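Local coordinates for alpha-glucosidase (Pseudoalteromonas sp. K8, PDB 5HQA), which hydrolyses alpha-glucosides as a glycoside hydrolase of family 97 and is activated by chloride, at residues 46-51 and 95-100; 126-131 and 207-212; 297-302 and 532-537; 493-498 and 538-543; 64-69 and 444-449. One frame throughout, in Å; residues are numbered along the deposited sequence. Where two conformers were deposited one is given.

Overall arrangement
Five contacts illustrate how one chain joins sheet, barrel and domain interface. Contacts 1 and 2 belong to the N-terminal beta domain; their centres lie about 15 Å apart, and Ser49 and Phe48 of one pack on Leu129 of the other. Contacts 3 and 4, centres about 11 Å apart, sit on the opposite side of the chain's centre, among the barrel's outer helices, and use the successive helices 534-538 and 541-549. Their segments alternate along the chain and touch through Tyr537 with Gly493 and Asp532 with Phe495. Between the pairs, contact 5 joins strand 53-67 to the loop before barrel strand 451-454. It encloses contact 2 in sequence and links the N-terminal and catalytic regions.

Contact 1: 46-51 and 95-100; sequences APFSNS and GTYSVR. With FMT (formic acid), chain I.
The beta-rich N-terminal domain, related to the galactose mutarotase fold, packs Phe48 of a connecting loop on Tyr97 of strand 95-104. The two rings lie nearly parallel, at 11°, but are slid so far that their centroids stand 5.8 Å apart; only the borders meet, Phe48 CD2 to Tyr97 CD1 at 3.7 Å. Phe48 CE2 also comes 3.9 Å from Thr96 O. With chi1 of Tyr97 at 70°, CG between backbone N and carbonyl carbon, the ring runs beside Phe48, and its hydroxyl meets a bridging water, 2.7 Å from Tyr97 OH and 2.8 Å from Ser49 O. Further along the strand, Arg100 binds a formic acid molecule, probably from the crystallisation liquor, by a bond of 3.3 Å from NH2 to O1 and a weak one from NH1 to O2; Gln60 binds it too. With a leucine in place of Arg100, Glu82 and Glu113 would probably lose their salt-bridge partner and the formic acid one bond and one weak bond. Around the aromatic pair, Phe52 meets both rings, Phe87 of strand 75-89 adjoins Tyr97, and Val114 of strand 107-114 touches both side chains, placing the loop against the sheet that these neighbouring strands form.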
# COMPACT_ATOMS: atom_id res chain seq x y z
N ALA A 46 -8.46 -1.86 35.58
CA ALA A 46 -9.86 -1.44 35.47
C ALA A 46 -10.09 -0.72 34.14
O ALA A 46 -9.17 -0.07 33.61
CB ALA A 46 -10.24 -0.54 36.63
N PRO A 47 -11.30 -0.80 33.57
CA PRO A 47 -11.52 -0.26 32.22
C PRO A 47 -11.52 1.26 32.17
O PRO A 47 -11.82 1.95 33.14
CB PRO A 47 -12.89 -0.83 31.83
CG PRO A 47 -13.58 -1.06 33.13
CD PRO A 47 -12.49 -1.50 34.08
N PHE A 48 -11.17 1.79 30.99
CA PHE A 48 -11.38 3.20 30.67
C PHE A 48 -12.63 3.24 29.79
O PHE A 48 -12.56 3.22 28.57
CB PHE A 48 -10.18 3.80 29.94
CG PHE A 48 -9.01 4.12 30.83
CD1 PHE A 48 -9.02 3.81 32.17
CD2 PHE A 48 -7.88 4.74 30.30
CE1 PHE A 48 -7.93 4.11 32.99
CE2 PHE A 48 -6.80 5.05 31.11
CZ PHE A 48 -6.83 4.73 32.46
N SER A 49 -13.79 3.28 30.44
CA SER A 49 -15.04 3.23 29.69
C SER A 49 -16.01 4.30 30.18
O SER A 49 -15.89 5.47 29.82
CB SER A 49 -15.66 1.83 29.76
OG SER A 49 -15.88 1.43 31.10
N ASN A 50 -16.98 3.92 31.01
CA ASN A 50 -17.99 4.87 31.42
C ASN A 50 -17.49 5.79 32.53
O ASN A 50 -16.46 5.54 33.17
CB ASN A 50 -19.26 4.14 31.85
CG ASN A 50 -18.96 2.97 32.74
OD1 ASN A 50 -18.90 1.83 32.28
ND2 ASN A 50 -18.76 3.24 34.02
N SER A 51 -18.23 6.88 32.75
CA SER A 51 -18.04 7.83 33.85
C SER A 51 -16.82 8.73 33.68
O SER A 51 -16.44 9.43 34.63
CB SER A 51 -17.95 7.12 35.21
OG SER A 51 -19.02 6.21 35.37
N GLY A 95 -9.16 7.40 36.61
CA GLY A 95 -8.07 7.53 35.68
C GLY A 95 -8.26 8.75 34.80
O GLY A 95 -9.23 9.51 34.95
N THR A 96 -7.32 8.92 33.89
CA THR A 96 -7.41 10.03 32.95
C THR A 96 -6.75 9.62 31.65
O THR A 96 -5.80 8.83 31.63
CB THR A 96 -6.78 11.30 33.52
OG1 THR A 96 -6.98 12.39 32.61
CG2 THR A 96 -5.28 11.12 33.75
N TYR A 97 -7.28 10.15 30.56
CA TYR A 97 -6.67 9.99 29.25
C TYR A 97 -7.14 11.14 28.39
O TYR A 97 -8.12 11.81 28.70
CB TYR A 97 -6.99 8.63 28.61
CG TYR A 97 -8.42 8.44 28.14
CD1 TYR A 97 -9.37 7.88 28.99
CD2 TYR A 97 -8.80 8.77 26.84
CE1 TYR A 97 -10.68 7.68 28.55
CE2 TYR A 97 -10.10 8.57 26.40
CZ TYR A 97 -11.03 8.02 27.26
OH TYR A 97 -12.32 7.82 26.82
N SER A 98 -6.40 11.37 27.32
CA SER A 98 -6.75 12.40 26.36
C SER A 98 -6.91 11.79 24.99
O SER A 98 -6.35 10.73 24.69
CB SER A 98 -5.69 13.51 26.34
OG SER A 98 -5.63 14.17 27.60
N VAL A 99 -7.70 12.44 24.15
CA VAL A 99 -7.79 12.10 22.74
C VAL A 99 -7.45 13.35 21.94
O VAL A 99 -8.00 14.43 22.20
CB VAL A 99 -9.17 11.55 22.36
CG1 VAL A 99 -9.17 11.11 20.91
CG2 VAL A 99 -9.51 10.34 23.22
N ARG A 100 -6.51 13.22 21.01
CA ARG A 100 -6.10 14.32 20.15
C ARG A 100 -6.77 14.13 18.80
O ARG A 100 -6.64 13.07 18.20
CB ARG A 100 -4.58 14.35 20.00
CG ARG A 100 -4.03 15.53 19.20
CD ARG A 100 -2.49 15.49 19.12
NE ARG A 100 -1.91 15.43 20.46
CZ ARG A 100 -1.57 16.49 21.19
NH1 ARG A 100 -1.73 17.73 20.73
NH2 ARG A 100 -1.07 16.30 22.40
C FMT I . -1.59 19.97 23.59
O1 FMT I . -1.87 18.94 24.21
O2 FMT I . -0.55 20.12 22.95
O HOH W 1 -13.77 5.88 28.00

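Contact 2: 126-131 and 207-212; sequences TKELTE and ADLTPW
Ala207 and Thr130 are joined by the one direct backbone hydrogen bond between these segments, Ala207 N to Thr130 O at 2.8 Å, and it is almost perfectly straight at 178°. Beyond it the two antiparallel strands part. Glu128 O and Ala207 O approach to 3.4 Å, but both are acceptors and cannot bond. A water takes over the pairing: it accepts from Glu128 N at 3.0 Å and from Leu209 N at 3.3 Å, and donates to Ala207 O at 2.8 Å, thus serving three backbone groups. Apolar contacts are few. The methyl of Ala207 points toward strand 126-128 and rests beside Thr130 CB, while Leu209 crosses Glu128 at about a right angle, with Leu209 CD1 3.8 Å from Glu128 CB. The glutamate chain runs out extended, CG anti to the backbone N (chi1 -177°), past the leucine methyls. Its carboxylate makes the polar group of the contact: Thr130 OG1 donates to Glu128 OE2 at 2.6 Å, and Glu128 OE2 receives it on its anti lone pair, the side away from OE1. Arg229 forms a salt bridge to that same oxygen, and Tyr192 bonds to OE1. The chemistry thus implies a buried carboxylate whose charge is probably balanced by Arg229, a setting that would probably keep it ionised, next to a strand pairing completed by water.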
# COMPACT_ATOMS: atom_id res chain seq x y z
N THR A 126 -7.01 -5.53 26.09
CA THR A 126 -7.79 -6.62 25.52
C THR A 126 -8.87 -6.13 24.57
O THR A 126 -9.34 -6.92 23.75
CB THR A 126 -8.43 -7.46 26.62
OG1 THR A 126 -9.17 -6.60 27.50
CG2 THR A 126 -7.35 -8.19 27.43
N LYS A 127 -9.27 -4.87 24.66
CA LYS A 127 -10.22 -4.32 23.71
C LYS A 127 -10.03 -2.82 23.63
O LYS A 127 -9.91 -2.15 24.66
CB LYS A 127 -11.67 -4.65 24.09
CG LYS A 127 -12.68 -4.33 22.98
CD LYS A 127 -14.05 -4.90 23.28
CE LYS A 127 -13.98 -6.40 23.50
NZ LYS A 127 -13.53 -7.14 22.30
N GLU A 128 -9.99 -2.29 22.42
CA GLU A 128 -10.12 -0.86 22.19
C GLU A 128 -11.58 -0.60 21.82
O GLU A 128 -12.10 -1.22 20.89
CB GLU A 128 -9.18 -0.38 21.08
CG GLU A 128 -9.25 1.13 20.88
CD GLU A 128 -8.31 1.64 19.80
OE1 GLU A 128 -7.18 1.09 19.67
OE2 GLU A 128 -8.69 2.60 19.09
N LEU A 129 -12.25 0.28 22.57
CA LEU A 129 -13.69 0.47 22.43
C LEU A 129 -14.06 1.42 21.29
O LEU A 129 -15.26 1.59 21.02
CB LEU A 129 -14.29 0.99 23.74
CG LEU A 129 -14.10 0.04 24.93
CD1 LEU A 129 -14.70 0.65 26.20
CD2 LEU A 129 -14.72 -1.33 24.65
N THR A 130 -13.07 2.04 20.64
CA THR A 130 -13.28 2.95 19.52
C THR A 130 -14.31 2.42 18.54
O THR A 130 -14.21 1.29 18.06
CB THR A 130 -11.96 3.16 18.79
OG1 THR A 130 -10.97 3.55 19.74
CG2 THR A 130 -12.11 4.21 17.67
N GLU A 131 -15.29 3.26 18.20
CA GLU A 131 -16.28 2.92 17.20
C GLU A 131 -16.25 3.93 16.06
O GLU A 131 -15.72 5.05 16.19
CB GLU A 131 -17.70 2.88 17.79
CG GLU A 131 -17.93 1.77 18.83
CD GLU A 131 -19.23 1.96 19.60
OE1 GLU A 131 -19.81 3.08 19.55
OE2 GLU A 131 -19.66 1.00 20.28
N ALA A 207 -13.51 -1.06 16.68
CA ALA A 207 -12.12 -1.47 16.57
C ALA A 207 -11.95 -2.89 17.10
O ALA A 207 -12.43 -3.22 18.20
CB ALA A 207 -11.20 -0.51 17.33
N ASP A 208 -11.29 -3.73 16.32
CA ASP A 208 -11.05 -5.13 16.67
C ASP A 208 -9.55 -5.35 16.49
O ASP A 208 -9.08 -5.52 15.37
CB ASP A 208 -11.90 -6.04 15.77
CG ASP A 208 -11.84 -7.50 16.17
OD1 ASP A 208 -10.76 -7.97 16.59
OD2 ASP A 208 -12.88 -8.19 16.04
N LEU A 209 -8.80 -5.30 17.59
CA LEU A 209 -7.34 -5.31 17.51
C LEU A 209 -6.84 -6.74 17.29
O LEU A 209 -7.27 -7.66 17.99
CB LEU A 209 -6.73 -4.73 18.78
CG LEU A 209 -7.09 -3.27 19.06
CD1 LEU A 209 -6.32 -2.77 20.27
CD2 LEU A 209 -6.78 -2.38 17.84
N THR A 210 -5.93 -6.92 16.35
CA THR A 210 -5.43 -8.26 16.06
C THR A 210 -4.55 -8.74 17.20
O THR A 210 -3.56 -8.08 17.53
CB THR A 210 -4.67 -8.24 14.74
OG1 THR A 210 -5.56 -7.83 13.70
CG2 THR A 210 -4.15 -9.63 14.44
N PRO A 211 -4.86 -9.87 17.82
CA PRO A 211 -4.24 -10.22 19.10
C PRO A 211 -2.97 -11.05 18.97
O PRO A 211 -2.66 -11.62 17.92
CB PRO A 211 -5.33 -11.06 19.78
CG PRO A 211 -5.95 -11.78 18.62
CD PRO A 211 -5.99 -10.76 17.50
N TRP A 212 -2.24 -11.12 20.08
CA TRP A 212 -1.22 -12.13 20.30
C TRP A 212 -1.86 -13.52 20.39
O TRP A 212 -3.05 -13.66 20.67
CB TRP A 212 -0.48 -11.88 21.62
CG TRP A 212 0.40 -10.67 21.65
CD1 TRP A 212 0.02 -9.36 21.81
CD2 TRP A 212 1.83 -10.66 21.56
NE1 TRP A 212 1.13 -8.54 21.80
CE2 TRP A 212 2.25 -9.32 21.65
CE3 TRP A 212 2.79 -11.67 21.40
CZ2 TRP A 212 3.59 -8.95 21.60
CZ3 TRP A 212 4.14 -11.30 21.34
CH2 TRP A 212 4.52 -9.95 21.44
O HOH W 2 -10.54 -4.00 20.04

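Contact 3: 297-302 and 532-537; sequences MDFAAK and DLPKNY
Phe299 of helix 290-303 presents one ring face to Pro534, whose CB stands 3.7 Å from the centroid of the Phe299 ring and only 13° off its normal, a well-centred CH-pi contact. Tyr537, one helical turn along, approaches differently: its CB lies at the ring edge, 4.0 Å from Phe299 CZ. The phenylalanine reaches both because CG is anti to the backbone N (chi1 -178°), which directs the ring out from its helix. One shell further out, Asp532 organises the start of helix 534-538. Its OD1 accepts from Leu533 N at 2.7 Å and from Asn536 ND2 at 2.9 Å, both donors arriving on the same face of the carboxylate, so one oxygen ties Leu533 to Asn536 across Pro534. Asp532 N in turn donates to Tyr537 OH at 2.9 Å, and that hydroxyl is also hydrogen-bonded to Gly493 O; the tyrosine is therefore held at its far end while its CB touches Phe299. In the alpha/beta barrel, the contact lies on the outer, helical layer. Phe299 packs inward on Ile267 of strand 264-269 and beside Tyr303 of its own helix, Pro534 meets Tyr295 and Tyr296, and Phe544 of the following helix 541-549 stacks on Tyr537.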
# COMPACT_ATOMS: atom_id res chain seq x y z
N MET A 297 20.57 -9.05 -16.41
CA MET A 297 21.31 -7.80 -16.20
C MET A 297 21.66 -7.14 -17.52
O MET A 297 21.60 -5.91 -17.64
CB MET A 297 22.57 -8.06 -15.37
CG MET A 297 22.28 -8.24 -13.90
SD MET A 297 23.67 -9.00 -13.03
CE MET A 297 24.08 -7.74 -11.89
N ASP A 298 22.05 -7.94 -18.52
CA ASP A 298 22.32 -7.39 -19.85
C ASP A 298 21.09 -6.70 -20.40
O ASP A 298 21.18 -5.59 -20.94
CB ASP A 298 22.77 -8.50 -20.80
CG ASP A 298 24.16 -9.04 -20.47
OD1 ASP A 298 24.95 -8.31 -19.84
OD2 ASP A 298 24.45 -10.19 -20.88
N PHE A 299 19.93 -7.34 -20.28
CA PHE A 299 18.68 -6.74 -20.74
C PHE A 299 18.39 -5.46 -19.99
O PHE A 299 18.05 -4.43 -20.59
CB PHE A 299 17.54 -7.75 -20.58
CG PHE A 299 16.20 -7.26 -21.07
CD1 PHE A 299 15.81 -7.46 -22.38
CD2 PHE A 299 15.33 -6.60 -20.20
CE1 PHE A 299 14.58 -7.02 -22.83
CE2 PHE A 299 14.10 -6.15 -20.65
CZ PHE A 299 13.72 -6.36 -21.97
N ALA A 300 18.51 -5.49 -18.66
CA ALA A 300 18.26 -4.30 -17.85
C ALA A 300 19.19 -3.16 -18.25
O ALA A 300 18.75 -2.01 -18.37
CB ALA A 300 18.41 -4.62 -16.37
N ALA A 301 20.47 -3.46 -18.48
CA ALA A 301 21.40 -2.41 -18.87
C ALA A 301 21.03 -1.80 -20.22
O ALA A 301 21.12 -0.59 -20.41
CB ALA A 301 22.83 -2.96 -18.90
N LYS A 302 20.58 -2.64 -21.16
CA LYS A 302 20.28 -2.13 -22.49
C LYS A 302 19.00 -1.30 -22.51
O LYS A 302 18.91 -0.32 -23.26
CB LYS A 302 20.18 -3.30 -23.48
CG LYS A 302 19.82 -2.89 -24.89
CD LYS A 302 19.94 -4.06 -25.86
CE LYS A 302 19.64 -3.62 -27.29
NZ LYS A 302 20.02 -4.67 -28.27
N ASP A 532 7.30 -9.03 -16.93
CA ASP A 532 7.25 -10.13 -17.89
C ASP A 532 8.65 -10.67 -18.20
O ASP A 532 9.68 -10.09 -17.83
CB ASP A 532 6.58 -9.69 -19.18
CG ASP A 532 5.81 -10.80 -19.85
OD1 ASP A 532 6.09 -12.00 -19.58
OD2 ASP A 532 4.92 -10.48 -20.67
N LEU A 533 8.68 -11.79 -18.91
CA LEU A 533 9.93 -12.32 -19.42
C LEU A 533 10.52 -11.35 -20.44
O LEU A 533 9.77 -10.79 -21.26
CB LEU A 533 9.70 -13.69 -20.07
CG LEU A 533 8.88 -14.70 -19.27
CD1 LEU A 533 8.73 -16.01 -20.06
CD2 LEU A 533 9.54 -14.95 -17.94
N PRO A 534 11.83 -11.13 -20.43
CA PRO A 534 12.43 -10.19 -21.40
C PRO A 534 12.02 -10.43 -22.85
O PRO A 534 11.74 -9.47 -23.57
CB PRO A 534 13.94 -10.39 -21.19
CG PRO A 534 14.03 -10.78 -19.73
CD PRO A 534 12.83 -11.65 -19.48
N LYS A 535 11.96 -11.69 -23.29
CA LYS A 535 11.62 -11.95 -24.69
C LYS A 535 10.24 -11.42 -25.03
O LYS A 535 9.98 -11.09 -26.20
CB LYS A 535 11.71 -13.45 -24.99
CG LYS A 535 10.68 -14.28 -24.25
CD LYS A 535 10.80 -15.75 -24.61
CE LYS A 535 9.75 -16.57 -23.87
NZ LYS A 535 9.83 -18.02 -24.21
N ASN A 536 9.34 -11.33 -24.05
CA ASN A 536 8.00 -10.84 -24.34
C ASN A 536 7.99 -9.33 -24.56
O ASN A 536 7.13 -8.82 -25.28
CB ASN A 536 7.05 -11.26 -23.23
CG ASN A 536 6.82 -12.75 -23.23
OD1 ASN A 536 6.89 -13.37 -24.29
ND2 ASN A 536 6.56 -13.33 -22.06
N TYR A 537 8.94 -8.61 -23.96
CA TYR A 537 9.08 -7.19 -24.26
C TYR A 537 9.73 -6.99 -25.62
O TYR A 537 9.34 -6.09 -26.38
CB TYR A 537 9.90 -6.51 -23.16
CG TYR A 537 9.18 -6.50 -21.84
CD1 TYR A 537 7.89 -5.98 -21.74
CD2 TYR A 537 9.77 -7.01 -20.69
CE1 TYR A 537 7.22 -5.96 -20.53
CE2 TYR A 537 9.10 -7.00 -19.47
CZ TYR A 537 7.82 -6.47 -19.40
OH TYR A 537 7.14 -6.44 -18.20

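Contact 4: 493-498 and 538-543; sequences GIFDLS and LAKPDA
Lys540 NZ donates to Phe495 O at 3.1 Å, the one hydrogen bond that passes between these segments. It is not an ideal approach: the ammonium stands 55° out of the carbonyl plane, with a C=O to donor angle of 125°, and so uses neither lone pair. A bend at the last torsion (chi4 77°) swings NZ to that oxygen after an otherwise extended chain. On the way the aliphatic part of Lys540 runs alongside Phe495 in the opposite sense, with Lys540 CB 3.7 Å and Lys540 CD 3.9 Å from Phe495 CD2. The outer rim of the ring reaches the start of the helix: Phe495 CE2 is 3.7 Å from Lys540 O, and Phe495 CZ is 3.8 Å from Ala543 CB. The loop itself is shaped by polar bonds. Asp496 OD1 accepts from Ser498 N at 2.9 Å, an Asx turn, while Asp532 OD2 takes the backbone N of both Phe495 and Asp496. Asp496 and Lys540 carry opposite charges but do not touch. Lys540 occupies the N-cap position of helix 541-549, so its bond to Phe495 O joins the loop to the residue just before that helix. Leu513 and Leu517 of helix 513-522 pack on Phe495, Tyr537 of helix 534-538 meets it edge-to-face, and Leu631 of strand 631-638 in the C-terminal sheet touches Ala543.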
# COMPACT_ATOMS: atom_id res chain seq x y z
N GLY A 493 2.81 -4.79 -16.12
CA GLY A 493 3.55 -4.88 -17.37
C GLY A 493 3.64 -6.25 -18.01
O GLY A 493 4.66 -6.57 -18.63
N ILE A 494 2.60 -7.07 -17.91
CA ILE A 494 2.61 -8.36 -18.60
C ILE A 494 2.21 -8.12 -20.06
O ILE A 494 1.13 -7.61 -20.34
CB ILE A 494 1.68 -9.37 -17.92
CG1 ILE A 494 2.20 -9.72 -16.52
CG2 ILE A 494 1.56 -10.65 -18.75
CD1 ILE A 494 3.60 -10.33 -16.52
N PHE A 495 3.10 -8.49 -20.98
CA PHE A 495 2.89 -8.32 -22.41
C PHE A 495 2.39 -9.57 -23.10
O PHE A 495 1.64 -9.47 -24.07
CB PHE A 495 4.18 -7.87 -23.11
CG PHE A 495 4.38 -6.38 -23.11
CD1 PHE A 495 3.74 -5.58 -22.18
CD2 PHE A 495 5.21 -5.78 -24.05
CE1 PHE A 495 3.94 -4.19 -22.18
CE2 PHE A 495 5.41 -4.41 -24.06
CZ PHE A 495 4.77 -3.61 -23.13
N ASP A 496 2.83 -10.75 -22.66
CA ASP A 496 2.27 -12.00 -23.17
C ASP A 496 1.13 -12.38 -22.23
O ASP A 496 1.35 -12.90 -21.13
CB ASP A 496 3.32 -13.09 -23.27
CG ASP A 496 2.71 -14.44 -23.68
OD1 ASP A 496 1.56 -14.44 -24.19
OD2 ASP A 496 3.37 -15.49 -23.50
N LEU A 497 -0.10 -12.12 -22.67
CA LEU A 497 -1.30 -12.44 -21.92
C LEU A 497 -1.86 -13.81 -22.29
O LEU A 497 -2.94 -14.17 -21.81
CB LEU A 497 -2.37 -11.37 -22.16
CG LEU A 497 -1.94 -9.94 -21.87
CD1 LEU A 497 -2.91 -8.99 -22.51
CD2 LEU A 497 -1.90 -9.71 -20.37
N SER A 498 -1.16 -14.57 -23.13
CA SER A 498 -1.71 -15.75 -23.79
C SER A 498 -1.10 -17.06 -23.31
O SER A 498 -1.39 -18.10 -23.89
CB SER A 498 -1.51 -15.65 -25.31
OG SER A 498 -2.11 -14.48 -25.84
N LEU A 538 10.73 -7.82 -25.96
CA LEU A 538 11.38 -7.71 -27.26
C LEU A 538 10.41 -7.98 -28.40
O LEU A 538 10.65 -7.52 -29.53
CB LEU A 538 12.56 -8.68 -27.33
CG LEU A 538 13.70 -8.45 -26.34
CD1 LEU A 538 14.78 -9.53 -26.47
CD2 LEU A 538 14.30 -7.07 -26.55
N ALA A 539 9.33 -8.71 -28.14
CA ALA A 539 8.32 -8.95 -29.17
C ALA A 539 7.45 -7.73 -29.44
O ALA A 539 6.80 -7.67 -30.50
CB ALA A 539 7.43 -10.13 -28.76
N LYS A 540 7.41 -6.75 -28.53
CA LYS A 540 6.52 -5.59 -28.65
C LYS A 540 7.29 -4.32 -28.30
O LYS A 540 6.97 -3.62 -27.33
CB LYS A 540 5.30 -5.75 -27.74
CG LYS A 540 4.42 -6.97 -28.04
CD LYS A 540 3.19 -6.95 -27.13
CE LYS A 540 2.16 -8.01 -27.51
NZ LYS A 540 2.56 -9.36 -27.05
N PRO A 541 8.30 -3.96 -29.10
CA PRO A 541 9.15 -2.82 -28.71
C PRO A 541 8.43 -1.48 -28.71
O PRO A 541 8.80 -0.60 -27.91
CB PRO A 541 10.29 -2.86 -29.75
CG PRO A 541 9.78 -3.69 -30.86
CD PRO A 541 8.82 -4.66 -30.29
N ASP A 542 7.43 -1.26 -29.57
CA ASP A 542 6.75 0.03 -29.56
C ASP A 542 5.99 0.24 -28.26
O ASP A 542 6.06 1.31 -27.65
CB ASP A 542 5.82 0.16 -30.76
CG ASP A 542 6.59 0.25 -32.08
OD1 ASP A 542 7.68 0.86 -32.11
OD2 ASP A 542 6.09 -0.29 -33.10
N ALA A 543 5.24 -0.78 -27.84
CA ALA A 543 4.55 -0.70 -26.55
C ALA A 543 5.56 -0.61 -25.41
O ALA A 543 5.34 0.11 -24.43
CB ALA A 543 3.64 -1.92 -26.36

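Contact 5: 64-69 and 444-449; sequences TQWQQP and LRRTYP
Arg446 lies flat on Trp66, and its path can be followed atom by atom. From CB the chain leaves with CG anti to the backbone N (chi1 175°) and stays extended through NE. CG and CD pass over the outer border of the indole, Arg446 CD 3.5 Å from Trp66 CH2; NE follows at 3.5 Å from Trp66 CZ2. CZ settles 3.4 Å from Trp66 CE2, and NH2 lies over the five-membered ring, 3.4 Å from Trp66 CD2. The planes differ by only 3°, giving a stack and a cation-pi contact together. NH1 is further held by Leu247 O, while Trp66 NE1 bonds to Asn248. Replacing Trp66 by an alanine would probably strip the guanidinium of its stacking surface, leaving it held mainly through Leu247 O, and deprive Asn248 of the indole N-H. Beside this pair a water donates to Gln68 OE1 at 2.8 Å and accepts a weak bond from Arg445 NH1, whose guanidinium also salt-bridges Glu72; Gln68 NE2 turns to Arg73 O. Pro69 CG meets Pro449 CB at 4.0 Å. Chemically, the contact pairs a cation, probably stabilised by the indole face, with a water bridge and a small apolar touch between N-terminal sheet and barrel.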
# COMPACT_ATOMS: atom_id res chain seq x y z
N THR A 64 1.41 24.37 7.41
CA THR A 64 2.80 24.23 7.03
C THR A 64 2.90 23.30 5.82
O THR A 64 1.90 22.80 5.31
CB THR A 64 3.62 23.71 8.21
OG1 THR A 64 5.01 23.79 7.88
CG2 THR A 64 3.27 22.26 8.53
N GLN A 65 4.13 23.09 5.36
CA GLN A 65 4.39 22.16 4.26
C GLN A 65 5.78 21.56 4.45
O GLN A 65 6.63 22.14 5.12
CB GLN A 65 4.28 22.86 2.91
CG GLN A 65 5.35 23.91 2.67
CD GLN A 65 5.24 24.53 1.30
OE1 GLN A 65 4.15 24.95 0.88
NE2 GLN A 65 6.35 24.57 0.57
N TRP A 66 5.98 20.38 3.87
CA TRP A 66 7.26 19.69 3.99
C TRP A 66 7.55 18.96 2.68
O TRP A 66 6.67 18.78 1.83
CB TRP A 66 7.25 18.71 5.18
CG TRP A 66 6.12 17.71 5.18
CD1 TRP A 66 4.83 17.93 5.58
CD2 TRP A 66 6.19 16.33 4.78
NE1 TRP A 66 4.08 16.77 5.44
CE2 TRP A 66 4.90 15.78 4.95
CE3 TRP A 66 7.22 15.51 4.29
CZ2 TRP A 66 4.61 14.44 4.65
CZ3 TRP A 66 6.93 14.18 3.99
CH2 TRP A 66 5.64 13.67 4.17
N GLN A 67 8.81 18.57 2.50
CA GLN A 67 9.26 17.98 1.25
C GLN A 67 9.56 16.49 1.43
O GLN A 67 10.23 16.10 2.40
CB GLN A 67 10.50 18.71 0.71
CG GLN A 67 11.04 18.06 -0.56
CD GLN A 67 11.73 19.04 -1.49
OE1 GLN A 67 11.18 20.09 -1.82
NE2 GLN A 67 12.93 18.69 -1.93
N GLN A 68 9.07 15.66 0.49
CA GLN A 68 9.37 14.23 0.54
C GLN A 68 10.70 13.94 -0.16
O GLN A 68 11.02 14.57 -1.17
CB GLN A 68 8.29 13.42 -0.15
CG GLN A 68 6.89 13.66 0.36
CD GLN A 68 6.05 12.42 0.20
OE1 GLN A 68 6.19 11.48 0.97
NE2 GLN A 68 5.19 12.40 -0.82
N PRO A 69 11.49 12.99 0.35
CA PRO A 69 12.68 12.58 -0.41
C PRO A 69 12.32 11.91 -1.72
O PRO A 69 13.04 12.06 -2.72
CB PRO A 69 13.39 11.62 0.55
CG PRO A 69 12.28 11.06 1.41
CD PRO A 69 11.31 12.22 1.59
N LEU A 444 4.32 4.92 7.30
CA LEU A 444 5.62 4.96 7.97
C LEU A 444 6.78 5.24 7.02
O LEU A 444 7.88 5.56 7.50
CB LEU A 444 5.85 3.64 8.72
CG LEU A 444 5.01 3.52 10.00
CD1 LEU A 444 4.97 2.07 10.47
CD2 LEU A 444 5.60 4.43 11.07
N ARG A 445 6.57 5.15 5.70
CA ARG A 445 7.61 5.59 4.76
C ARG A 445 8.02 7.04 4.99
O ARG A 445 9.14 7.42 4.61
CB ARG A 445 7.12 5.41 3.31
CG ARG A 445 5.87 6.24 2.97
CD ARG A 445 5.34 5.92 1.57
NE ARG A 445 3.97 6.41 1.37
CZ ARG A 445 3.61 7.34 0.48
NH1 ARG A 445 4.51 7.94 -0.30
NH2 ARG A 445 2.33 7.68 0.37
N ARG A 446 7.17 7.87 5.58
CA ARG A 446 7.60 9.22 5.91
C ARG A 446 8.71 9.19 6.95
O ARG A 446 9.73 9.87 6.81
CB ARG A 446 6.44 10.06 6.42
CG ARG A 446 6.93 11.45 6.86
CD ARG A 446 5.83 12.31 7.43
NE ARG A 446 6.32 13.67 7.61
CZ ARG A 446 5.58 14.68 8.05
NH1 ARG A 446 4.30 14.48 8.35
NH2 ARG A 446 6.11 15.89 8.17
N THR A 447 8.53 8.38 7.99
CA THR A 447 9.46 8.30 9.10
C THR A 447 10.70 7.49 8.74
O THR A 447 11.81 7.81 9.18
CB THR A 447 8.75 7.67 10.30
OG1 THR A 447 7.45 8.28 10.45
CG2 THR A 447 9.55 7.88 11.57
N TYR A 448 10.51 6.43 7.95
CA TYR A 448 11.57 5.50 7.55
C TYR A 448 11.53 5.39 6.03
O TYR A 448 10.93 4.45 5.48
CB TYR A 448 11.38 4.13 8.20
CG TYR A 448 11.33 4.24 9.70
CD1 TYR A 448 12.50 4.39 10.44
CD2 TYR A 448 10.12 4.25 10.37
CE1 TYR A 448 12.46 4.52 11.82
CE2 TYR A 448 10.07 4.37 11.74
CZ TYR A 448 11.24 4.51 12.46
OH TYR A 448 11.18 4.64 13.83
N PRO A 449 12.15 6.34 5.32
CA PRO A 449 12.00 6.38 3.87
C PRO A 449 12.66 5.23 3.12
O PRO A 449 12.56 5.20 1.89
CB PRO A 449 12.67 7.72 3.50
CG PRO A 449 12.55 8.55 4.77
CD PRO A 449 12.74 7.57 5.87
O HOH W 3 7.20 8.94 0.34